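PDB 3I2D: E3 SUMO-protein ligase SIZ1 from Saccharomyces cerevisiae, which acts as an E3 ligase that attaches SUMO to septins and PCNA, through an SP-RING zinc finger that binds the E2 enzyme UBC9. Local coordinates for residues T246-Q251 against H270-D275; K260-S265 against L303-F308; I266-L271 against C294-A299. All coordinates share one frame; numbering follows the deposited sequence.

Contact 1: residues T246-Q251 against H270-D275. With ZN (zinc ion), chain B.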
loop_
_atom_site.group_PDB
_atom_site.type_symbol
_atom_site.label_atom_id
_atom_site.label_comp_id
_atom_site.label_asym_id
_atom_site.label_seq_id
_atom_site.Cartn_x
_atom_site.Cartn_y
_atom_site.Cartn_z
ATOM N N THR A 246 -30.261 -16.745 8.273
ATOM C CA THR A 246 -29.249 -16.513 7.250
ATOM C C THR A 246 -28.079 -17.462 7.516
ATOM O O THR A 246 -27.794 -17.804 8.669
ATOM C CB THR A 246 -28.730 -15.048 7.283
ATOM O OG1 THR A 246 -29.844 -14.144 7.289
ATOM C CG2 THR A 246 -27.847 -14.759 6.057
ATOM N N ILE A 247 -27.421 -17.906 6.451
ATOM C CA ILE A 247 -26.272 -18.786 6.597
ATOM C C ILE A 247 -25.042 -17.925 6.315
ATOM O O ILE A 247 -24.956 -17.269 5.274
ATOM C CB ILE A 247 -26.313 -19.966 5.604
ATOM C CG1 ILE A 247 -27.576 -20.807 5.824
ATOM C CG2 ILE A 247 -25.092 -20.837 5.795
ATOM C CD1 ILE A 247 -28.885 -20.115 5.422
ATOM N N MET A 248 -24.108 -17.907 7.260
ATOM C CA MET A 248 -22.891 -17.122 7.129
ATOM C C MET A 248 -21.723 -18.071 7.153
ATOM O O MET A 248 -21.762 -19.068 7.866
ATOM C CB MET A 248 -22.767 -16.139 8.290
ATOM C CG MET A 248 -21.431 -15.426 8.364
ATOM S SD MET A 248 -21.353 -14.251 9.728
ATOM C CE MET A 248 -20.842 -15.339 11.053
ATOM N N SER A 249 -20.684 -17.758 6.385
ATOM C CA SER A 249 -19.498 -18.602 6.322
ATOM C C SER A 249 -18.412 -18.152 7.276
ATOM O O SER A 249 -18.250 -16.962 7.532
ATOM C CB SER A 249 -18.919 -18.612 4.909
ATOM O OG SER A 249 -17.740 -19.401 4.845
ATOM N N LEU A 250 -17.667 -19.116 7.800
ATOM C CA LEU A 250 -16.559 -18.823 8.696
ATOM C C LEU A 250 -15.286 -18.791 7.832
ATOM O O LEU A 250 -14.189 -18.499 8.312
ATOM C CB LEU A 250 -16.445 -19.911 9.765
ATOM C CG LEU A 250 -17.679 -20.127 10.639
ATOM C CD1 LEU A 250 -17.337 -21.112 11.751
ATOM C CD2 LEU A 250 -18.138 -18.796 11.225
ATOM N N GLN A 251 -15.465 -19.093 6.550
ATOM C CA GLN A 251 -14.387 -19.117 5.578
ATOM C C GLN A 251 -14.135 -17.737 4.970
ATOM O O GLN A 251 -15.061 -16.952 4.765
ATOM C CB GLN A 251 -14.722 -20.112 4.456
ATOM C CG GLN A 251 -15.041 -21.523 4.951
ATOM C CD GLN A 251 -13.910 -22.127 5.776
ATOM O OE1 GLN A 251 -12.925 -22.619 5.235
ATOM N NE2 GLN A 251 -14.046 -22.074 7.092
ATOM N N HIS A 270 -22.708 -5.513 5.152
ATOM C CA HIS A 270 -22.849 -6.946 4.955
ATOM C C HIS A 270 -22.215 -7.690 6.119
ATOM O O HIS A 270 -21.284 -7.199 6.756
ATOM C CB HIS A 270 -22.246 -7.395 3.599
ATOM C CG HIS A 270 -20.782 -7.109 3.436
ATOM N ND1 HIS A 270 -19.802 -7.826 4.088
ATOM C CD2 HIS A 270 -20.132 -6.181 2.691
ATOM C CE1 HIS A 270 -18.614 -7.351 3.753
ATOM N NE2 HIS A 270 -18.786 -6.352 2.906
ATOM N N LEU A 271 -22.760 -8.864 6.402
ATOM C CA LEU A 271 -22.296 -9.708 7.485
ATOM C C LEU A 271 -20.961 -10.388 7.201
ATOM O O LEU A 271 -20.089 -10.445 8.075
ATOM C CB LEU A 271 -23.351 -10.768 7.768
ATOM C CG LEU A 271 -23.979 -10.777 9.154
ATOM C CD1 LEU A 271 -24.350 -9.366 9.595
ATOM C CD2 LEU A 271 -25.198 -11.676 9.101
ATOM N N GLN A 272 -20.810 -10.901 5.980
ATOM C CA GLN A 272 -19.593 -11.600 5.571
ATOM C C GLN A 272 -18.323 -10.783 5.766
ATOM O O GLN A 272 -18.196 -9.677 5.244
ATOM C CB GLN A 272 -19.696 -12.044 4.099
ATOM C CG GLN A 272 -18.505 -12.880 3.568
ATOM C CD GLN A 272 -18.141 -14.056 4.479
ATOM O OE1 GLN A 272 -19.017 -14.799 4.938
ATOM N NE2 GLN A 272 -16.844 -14.236 4.734
ATOM N N CYS A 273 -17.391 -11.338 6.536
ATOM C CA CYS A 273 -16.117 -10.683 6.774
ATOM C C CYS A 273 -15.091 -11.417 5.938
ATOM O O CYS A 273 -15.429 -12.339 5.197
ATOM C CB CYS A 273 -15.725 -10.770 8.247
ATOM S SG CYS A 273 -16.863 -9.934 9.351
ATOM N N PHE A 274 -13.840 -10.997 6.045
ATOM C CA PHE A 274 -12.752 -11.642 5.318
ATOM C C PHE A 274 -11.549 -11.559 6.245
ATOM O O PHE A 274 -11.543 -10.754 7.170
ATOM C CB PHE A 274 -12.472 -10.925 3.998
ATOM C CG PHE A 274 -12.272 -9.464 4.152
ATOM C CD1 PHE A 274 -13.334 -8.588 3.969
ATOM C CD2 PHE A 274 -11.021 -8.955 4.497
ATOM C CE1 PHE A 274 -13.161 -7.218 4.125
ATOM C CE2 PHE A 274 -10.834 -7.597 4.656
ATOM C CZ PHE A 274 -11.910 -6.717 4.468
ATOM N N ASP A 275 -10.530 -12.375 6.005
ATOM C CA ASP A 275 -9.384 -12.376 6.890
ATOM C C ASP A 275 -8.466 -11.178 6.718
ATOM O O ASP A 275 -7.864 -11.001 5.659
ATOM C CB ASP A 275 -8.612 -13.677 6.707
ATOM C CG ASP A 275 -7.585 -13.877 7.791
ATOM O OD1 ASP A 275 -6.432 -13.434 7.607
ATOM O OD2 ASP A 275 -7.938 -14.445 8.849
HETATM ZN ZN ZN B . -17.473 -4.882 2.141
#
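The terminal amide of Q272 reaches S249, the last residue of strand 245-249, and Q251 just beyond it. The CB and CG atoms of Q272 are still too far from the strand to touch it. CG is anti to the backbone N (chi1 -176°) and the chain then bends at chi2, which swings the amide across to the backbone at S249 and Q251. At the tip, Q272 OE1 comes to 3.8 Å from S249 CB and 4.2 Å from M248 CG. Q272 OE1 also lies 3.5 Å from S249 O, but both atoms are acceptors and no bond joins them. The polar link is made by Q272 NE2, which donates to Q251 O at 3.2 Å in a weak bond bent to 129° at the hydrogen. An ST turn, in which Q251 N donates to S249 OG at 2.9 Å, probably steadies the acceptor. Cutting the Q272 side chain back to an alanine is likely to leave Q251 O without this donor and to open a gap beside S249 CB.

The other half of the interface is apolar. M248 stretches out in an extended chain until M248 SD stands 4.4 Å from L271 CG, a loose approach between two side chains with further neighbours: M248 packs on V309 and I312 of helix 307-313, and L271 on Y228 and L229 of helix 222-234. H270, at the start of the second segment, takes no part in this packing and turns instead to the zinc.

Strand 245-249 is thus laid against the loop that follows a zinc-binding histidine, within the SP-RING fold, which resembles the RING finger but has a single zinc ion where the classical RING has two.

Contact 2: residues K260-S265 against L303-F308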
loop_
_atom_site.group_PDB
_atom_site.type_symbol
_atom_site.label_atom_id
_atom_site.label_comp_id
_atom_site.label_asym_id
_atom_site.label_seq_id
_atom_site.Cartn_x
_atom_site.Cartn_y
_atom_site.Cartn_z
ATOM N N LYS A 260 -9.266 -16.193 10.662
ATOM C CA LYS A 260 -8.578 -16.088 11.933
ATOM C C LYS A 260 -8.744 -14.636 12.437
ATOM O O LYS A 260 -8.712 -14.369 13.634
ATOM C CB LYS A 260 -7.105 -16.474 11.728
ATOM C CG LYS A 260 -6.350 -16.819 12.999
ATOM C CD LYS A 260 -4.885 -17.252 12.731
ATOM C CE LYS A 260 -4.788 -18.580 11.954
ATOM N NZ LYS A 260 -5.419 -19.741 12.674
ATOM N N TYR A 261 -8.929 -13.698 11.513
ATOM C CA TYR A 261 -9.131 -12.289 11.870
ATOM C C TYR A 261 -10.280 -11.740 11.022
ATOM O O TYR A 261 -10.040 -11.058 10.024
ATOM C CB TYR A 261 -7.872 -11.470 11.592
ATOM C CG TYR A 261 -6.637 -12.010 12.252
ATOM C CD1 TYR A 261 -5.788 -12.887 11.578
ATOM C CD2 TYR A 261 -6.321 -11.657 13.561
ATOM C CE1 TYR A 261 -4.656 -13.397 12.193
ATOM C CE2 TYR A 261 -5.189 -12.162 14.193
ATOM C CZ TYR A 261 -4.363 -13.030 13.503
ATOM O OH TYR A 261 -3.246 -13.528 14.131
ATOM N N PRO A 262 -11.537 -12.003 11.431
ATOM C CA PRO A 262 -12.721 -11.552 10.702
ATOM C C PRO A 262 -12.766 -10.051 10.648
ATOM O O PRO A 262 -12.661 -9.390 11.674
ATOM C CB PRO A 262 -13.882 -12.119 11.517
ATOM C CG PRO A 262 -13.251 -13.086 12.463
ATOM C CD PRO A 262 -11.937 -12.454 12.769
ATOM N N SER A 263 -12.940 -9.506 9.453
ATOM C CA SER A 263 -12.980 -8.074 9.337
ATOM C C SER A 263 -13.688 -7.520 8.118
ATOM O O SER A 263 -14.112 -8.248 7.234
ATOM C CB SER A 263 -11.554 -7.535 9.421
ATOM O OG SER A 263 -10.664 -8.332 8.674
ATOM N N LYS A 264 -13.816 -6.204 8.098
ATOM C CA LYS A 264 -14.469 -5.489 7.010
ATOM C C LYS A 264 -14.418 -4.031 7.401
ATOM O O LYS A 264 -14.177 -3.723 8.566
ATOM C CB LYS A 264 -15.931 -5.941 6.866
ATOM C CG LYS A 264 -16.785 -5.753 8.122
ATOM C CD LYS A 264 -18.072 -6.580 8.040
ATOM C CE LYS A 264 -18.904 -6.422 9.296
ATOM N NZ LYS A 264 -20.037 -7.400 9.315
ATOM N N SER A 265 -14.618 -3.144 6.431
ATOM C CA SER A 265 -14.626 -1.709 6.700
ATOM C C SER A 265 -15.854 -1.449 7.535
ATOM O O SER A 265 -16.872 -2.142 7.394
ATOM C CB SER A 265 -14.749 -0.902 5.396
ATOM O OG SER A 265 -14.711 0.506 5.631
ATOM N N LEU A 303 -10.579 -0.354 8.670
ATOM C CA LEU A 303 -10.624 -1.801 8.783
ATOM C C LEU A 303 -10.665 -2.193 10.262
ATOM O O LEU A 303 -9.765 -1.848 11.028
ATOM C CB LEU A 303 -9.400 -2.400 8.088
ATOM C CG LEU A 303 -9.487 -3.826 7.530
ATOM C CD1 LEU A 303 -10.577 -3.890 6.476
ATOM C CD2 LEU A 303 -8.150 -4.234 6.916
ATOM N N ALA A 304 -11.720 -2.900 10.658
ATOM C CA ALA A 304 -11.887 -3.339 12.041
ATOM C C ALA A 304 -12.301 -4.812 12.157
ATOM O O ALA A 304 -12.933 -5.364 11.259
ATOM C CB ALA A 304 -12.920 -2.463 12.738
ATOM N N ILE A 305 -11.943 -5.438 13.273
ATOM C CA ILE A 305 -12.291 -6.829 13.522
ATOM C C ILE A 305 -13.762 -6.851 13.879
ATOM O O ILE A 305 -14.250 -5.933 14.526
ATOM C CB ILE A 305 -11.508 -7.406 14.740
ATOM C CG1 ILE A 305 -10.023 -7.534 14.401
ATOM C CG2 ILE A 305 -12.093 -8.766 15.158
ATOM C CD1 ILE A 305 -9.765 -8.332 13.158
ATOM N N SER A 306 -14.470 -7.894 13.455
ATOM C CA SER A 306 -15.883 -8.037 13.778
ATOM C C SER A 306 -15.977 -8.902 15.023
ATOM O O SER A 306 -15.684 -10.091 14.981
ATOM C CB SER A 306 -16.639 -8.713 12.641
ATOM O OG SER A 306 -17.798 -9.372 13.124
ATOM N N GLU A 307 -16.388 -8.297 16.127
ATOM C CA GLU A 307 -16.505 -9.010 17.380
ATOM C C GLU A 307 -17.515 -10.145 17.281
ATOM O O GLU A 307 -17.301 -11.234 17.836
ATOM C CB GLU A 307 -16.912 -8.050 18.488
ATOM C CG GLU A 307 -16.751 -8.641 19.870
ATOM C CD GLU A 307 -17.160 -7.680 20.959
ATOM O OE1 GLU A 307 -18.379 -7.431 21.094
ATOM O OE2 GLU A 307 -16.257 -7.172 21.667
ATOM N N PHE A 308 -18.612 -9.902 16.567
ATOM C CA PHE A 308 -19.621 -10.934 16.426
ATOM C C PHE A 308 -19.014 -12.190 15.823
ATOM O O PHE A 308 -19.074 -13.263 16.429
ATOM C CB PHE A 308 -20.779 -10.487 15.531
ATOM C CG PHE A 308 -21.890 -11.498 15.470
ATOM C CD1 PHE A 308 -22.730 -11.695 16.566
ATOM C CD2 PHE A 308 -22.051 -12.312 14.359
ATOM C CE1 PHE A 308 -23.707 -12.689 16.557
ATOM C CE2 PHE A 308 -23.030 -13.314 14.341
ATOM C CZ PHE A 308 -23.858 -13.500 15.443
#
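Backbone hydrogen bonds tie P262 and K264 to S306 and A304, pairing two short strands that run antiparallel at 148°. K264 and A304 form a hydrogen-bonded pair whose two bonds are both weak: K264 N to A304 O spans 3.4 Å, and A304 N to K264 O 3.3 Å. The firmer link comes where the second strand ends, as S306 N donates to P262 O at 2.9 Å. The same oxygen, P262 O, also receives a CA-H...O contact from I305 CA at 3.2 Å.

Apolar packing gathers round I305. With CG1 beside the backbone N (chi1 -69°), I305 folds CD1 back to 4.0 Å from Y261 CB, while its CG2 faces P262 CD. A van der Waals contact with the main chain adds to this, since L303 CD1 lies against the backbone of the facing strand, 4.0 Å from K264 C. L303 and S265 share one face of the sheet, K264 and A304 the other.

Polar side-chain ends find partners beyond the pair. K264 NZ donates to the backbone O of H270, itself a zinc ligand, which probably helps to fix the backbone there, and S306 OG caps V309 N at the start of helix 307-313. S263 OG has F274 O within hydrogen-bonding range.

Strand 262-265 is the middle of a three-stranded antiparallel sheet, between 274-275 and 303-305, the compact sheet of the RING-like fold.

Contact 3: residues I266-L271 against C294-A299. With ZN (zinc ion), chain B.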
loop_
_atom_site.group_PDB
_atom_site.type_symbol
_atom_site.label_atom_id
_atom_site.label_comp_id
_atom_site.label_asym_id
_atom_site.label_seq_id
_atom_site.Cartn_x
_atom_site.Cartn_y
_atom_site.Cartn_z
ATOM N N ILE A 266 -15.772 -0.463 8.415
ATOM C CA ILE A 266 -16.925 -0.120 9.235
ATOM C C ILE A 266 -18.005 0.410 8.272
ATOM O O ILE A 266 -19.197 0.468 8.603
ATOM C CB ILE A 266 -16.537 0.937 10.272
ATOM C CG1 ILE A 266 -16.103 2.224 9.568
ATOM C CG2 ILE A 266 -15.411 0.389 11.150
ATOM C CD1 ILE A 266 -15.586 3.287 10.513
ATOM N N ASN A 267 -17.566 0.757 7.060
ATOM C CA ASN A 267 -18.450 1.243 6.013
ATOM C C ASN A 267 -19.086 0.107 5.210
ATOM O O ASN A 267 -19.898 0.357 4.313
ATOM C CB ASN A 267 -17.688 2.157 5.054
ATOM C CG ASN A 267 -17.180 3.409 5.730
ATOM O OD1 ASN A 267 -17.699 3.812 6.768
ATOM N ND2 ASN A 267 -16.168 4.041 5.140
ATOM N N CYS A 268 -18.730 -1.136 5.516
ATOM C CA CYS A 268 -19.302 -2.259 4.779
ATOM C C CYS A 268 -20.704 -2.635 5.254
ATOM O O CYS A 268 -20.969 -2.746 6.449
ATOM C CB CYS A 268 -18.371 -3.486 4.835
ATOM S SG CYS A 268 -16.952 -3.482 3.643
ATOM N N LYS A 269 -21.608 -2.808 4.295
ATOM C CA LYS A 269 -22.985 -3.185 4.580
ATOM C C LYS A 269 -23.176 -4.655 4.258
ATOM O O LYS A 269 -23.707 -5.011 3.208
ATOM C CB LYS A 269 -23.960 -2.358 3.741
ATOM C CG LYS A 269 -24.257 -0.970 4.277
ATOM C CD LYS A 269 -23.148 0.030 4.012
ATOM C CE LYS A 269 -23.475 1.367 4.687
ATOM N NZ LYS A 269 -24.847 1.863 4.336
ATOM N N HIS A 270 -22.708 -5.513 5.152
ATOM C CA HIS A 270 -22.849 -6.946 4.955
ATOM C C HIS A 270 -22.215 -7.690 6.119
ATOM O O HIS A 270 -21.284 -7.199 6.756
ATOM C CB HIS A 270 -22.246 -7.395 3.599
ATOM C CG HIS A 270 -20.782 -7.109 3.436
ATOM N ND1 HIS A 270 -19.802 -7.826 4.088
ATOM C CD2 HIS A 270 -20.132 -6.181 2.691
ATOM C CE1 HIS A 270 -18.614 -7.351 3.753
ATOM N NE2 HIS A 270 -18.786 -6.352 2.906
ATOM N N LEU A 271 -22.760 -8.864 6.402
ATOM C CA LEU A 271 -22.296 -9.708 7.485
ATOM C C LEU A 271 -20.961 -10.388 7.201
ATOM O O LEU A 271 -20.089 -10.445 8.075
ATOM C CB LEU A 271 -23.351 -10.768 7.768
ATOM C CG LEU A 271 -23.979 -10.777 9.154
ATOM C CD1 LEU A 271 -24.350 -9.366 9.595
ATOM C CD2 LEU A 271 -25.198 -11.676 9.101
ATOM N N CYS A 294 -17.951 -6.952 -1.152
ATOM C CA CYS A 294 -18.806 -5.955 -1.814
ATOM C C CYS A 294 -18.077 -5.030 -2.801
ATOM O O CYS A 294 -18.674 -4.109 -3.361
ATOM C CB CYS A 294 -19.489 -5.088 -0.758
ATOM S SG CYS A 294 -18.347 -4.046 0.192
ATOM N N GLN A 295 -16.785 -5.265 -2.987
ATOM C CA GLN A 295 -15.961 -4.482 -3.895
ATOM C C GLN A 295 -15.868 -2.987 -3.650
ATOM O O GLN A 295 -15.256 -2.294 -4.454
ATOM C CB GLN A 295 -16.403 -4.687 -5.340
ATOM C CG GLN A 295 -16.253 -6.090 -5.873
ATOM C CD GLN A 295 -17.243 -7.053 -5.254
ATOM O OE1 GLN A 295 -18.440 -6.756 -5.153
ATOM N NE2 GLN A 295 -16.755 -8.224 -4.845
ATOM N N ILE A 296 -16.449 -2.463 -2.575
ATOM C CA ILE A 296 -16.342 -1.017 -2.354
ATOM C C ILE A 296 -14.921 -0.602 -2.008
ATOM O O ILE A 296 -14.063 -1.442 -1.770
ATOM C CB ILE A 296 -17.273 -0.496 -1.211
ATOM C CG1 ILE A 296 -16.633 -0.721 0.159
ATOM C CG2 ILE A 296 -18.605 -1.188 -1.278
ATOM C CD1 ILE A 296 -17.359 -0.014 1.302
ATOM N N ASP A 297 -14.679 0.702 -1.987
ATOM C CA ASP A 297 -13.368 1.224 -1.631
ATOM C C ASP A 297 -13.264 1.291 -0.130
ATOM O O ASP A 297 -14.155 1.832 0.540
ATOM C CB ASP A 297 -13.165 2.625 -2.182
ATOM C CG ASP A 297 -12.207 2.646 -3.323
ATOM O OD1 ASP A 297 -12.508 1.982 -4.345
ATOM O OD2 ASP A 297 -11.155 3.314 -3.189
ATOM N N ILE A 298 -12.180 0.741 0.407
ATOM C CA ILE A 298 -11.979 0.756 1.845
ATOM C C ILE A 298 -10.589 1.263 2.144
ATOM O O ILE A 298 -9.663 1.057 1.355
ATOM C CB ILE A 298 -12.155 -0.652 2.467
ATOM C CG1 ILE A 298 -11.030 -1.568 2.039
ATOM C CG2 ILE A 298 -13.470 -1.279 2.027
ATOM C CD1 ILE A 298 -11.272 -2.976 2.526
ATOM N N ALA A 299 -10.449 1.948 3.273
ATOM C CA ALA A 299 -9.155 2.477 3.671
ATOM C C ALA A 299 -8.695 1.685 4.876
ATOM O O ALA A 299 -9.520 1.242 5.667
ATOM C CB ALA A 299 -9.272 3.942 4.023
HETATM ZN ZN ZN B . -17.473 -4.882 2.141
HETATM O O HOH W 1 -13.566 2.447 4.085
#
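The imidazole of H270 meets C294 at its edge, not over a face: C294 SG lies 4.5 Å from the centroid of the H270 ring and 82° from the ring normal, and C294 CB packs 3.7 Å from H270 CD2. Such an edge-on approach is consistent with a shared metal, since the zinc is bound through NE2 and the other ligands gather round it beyond that edge. The second flat group, the amide of N267, makes a looser link. Its ND2 donates weakly to a water that also accepts from A299 N, so the two loops are bridged there through solvent.

Zinc joins the segments directly. H270 NE2 and C268 SG each bind it at 2.1 Å, and C294 SG binds it at 2.3 Å. C291, three residues before C294 in a CxxC pair, supplies the fourth ligand. With its sulfur placed between the backbone N and the carbonyl carbon (chi1 66°), C294 turns SG inward to the metal. C268 SG and C294 SG approach to 3.8 Å as neighbours on that metal, with no bond between them.

Two isoleucine methyl groups approach the sulfur of C268 from the same general side. I296 CD1 comes to 4.2 Å from C268 SG and 4.3 Å from N267 CB, while I298 CG2 is a more distant neighbour of the same C268 SG.

No direct hydrogen bond crosses between the segments, and neither holds regular secondary structure. The chemistry therefore implies that the zinc, held by three cysteines and one histidine, does much of the work of joining these loops. The cysteine sulfurs are probably thiolates whose charge is partly, not fully, offset by the zinc.

How the contacts relate
All three contacts lie in the SP-RING part of the chain, yet each uses different chemistry. Contact 2 is buried and relies on strand pairing and apolar packing, whereas contacts 1 and 3 lie nearer the surface. Contact 1 combines a weak amide link with loose apolar packing; contact 3 depends on a metal. H270 and L271 belong to both, so the loop that reaches the zinc also meets strand 245-249. Contact 2 is tied to that loop through the lysine of its middle strand, and C273 of contact 1 packs on S263 and S306. Contact 3 is nested within the chain loop that contact 2 closes, and the zinc site lies beside the small sheet, where S265 packs on I298.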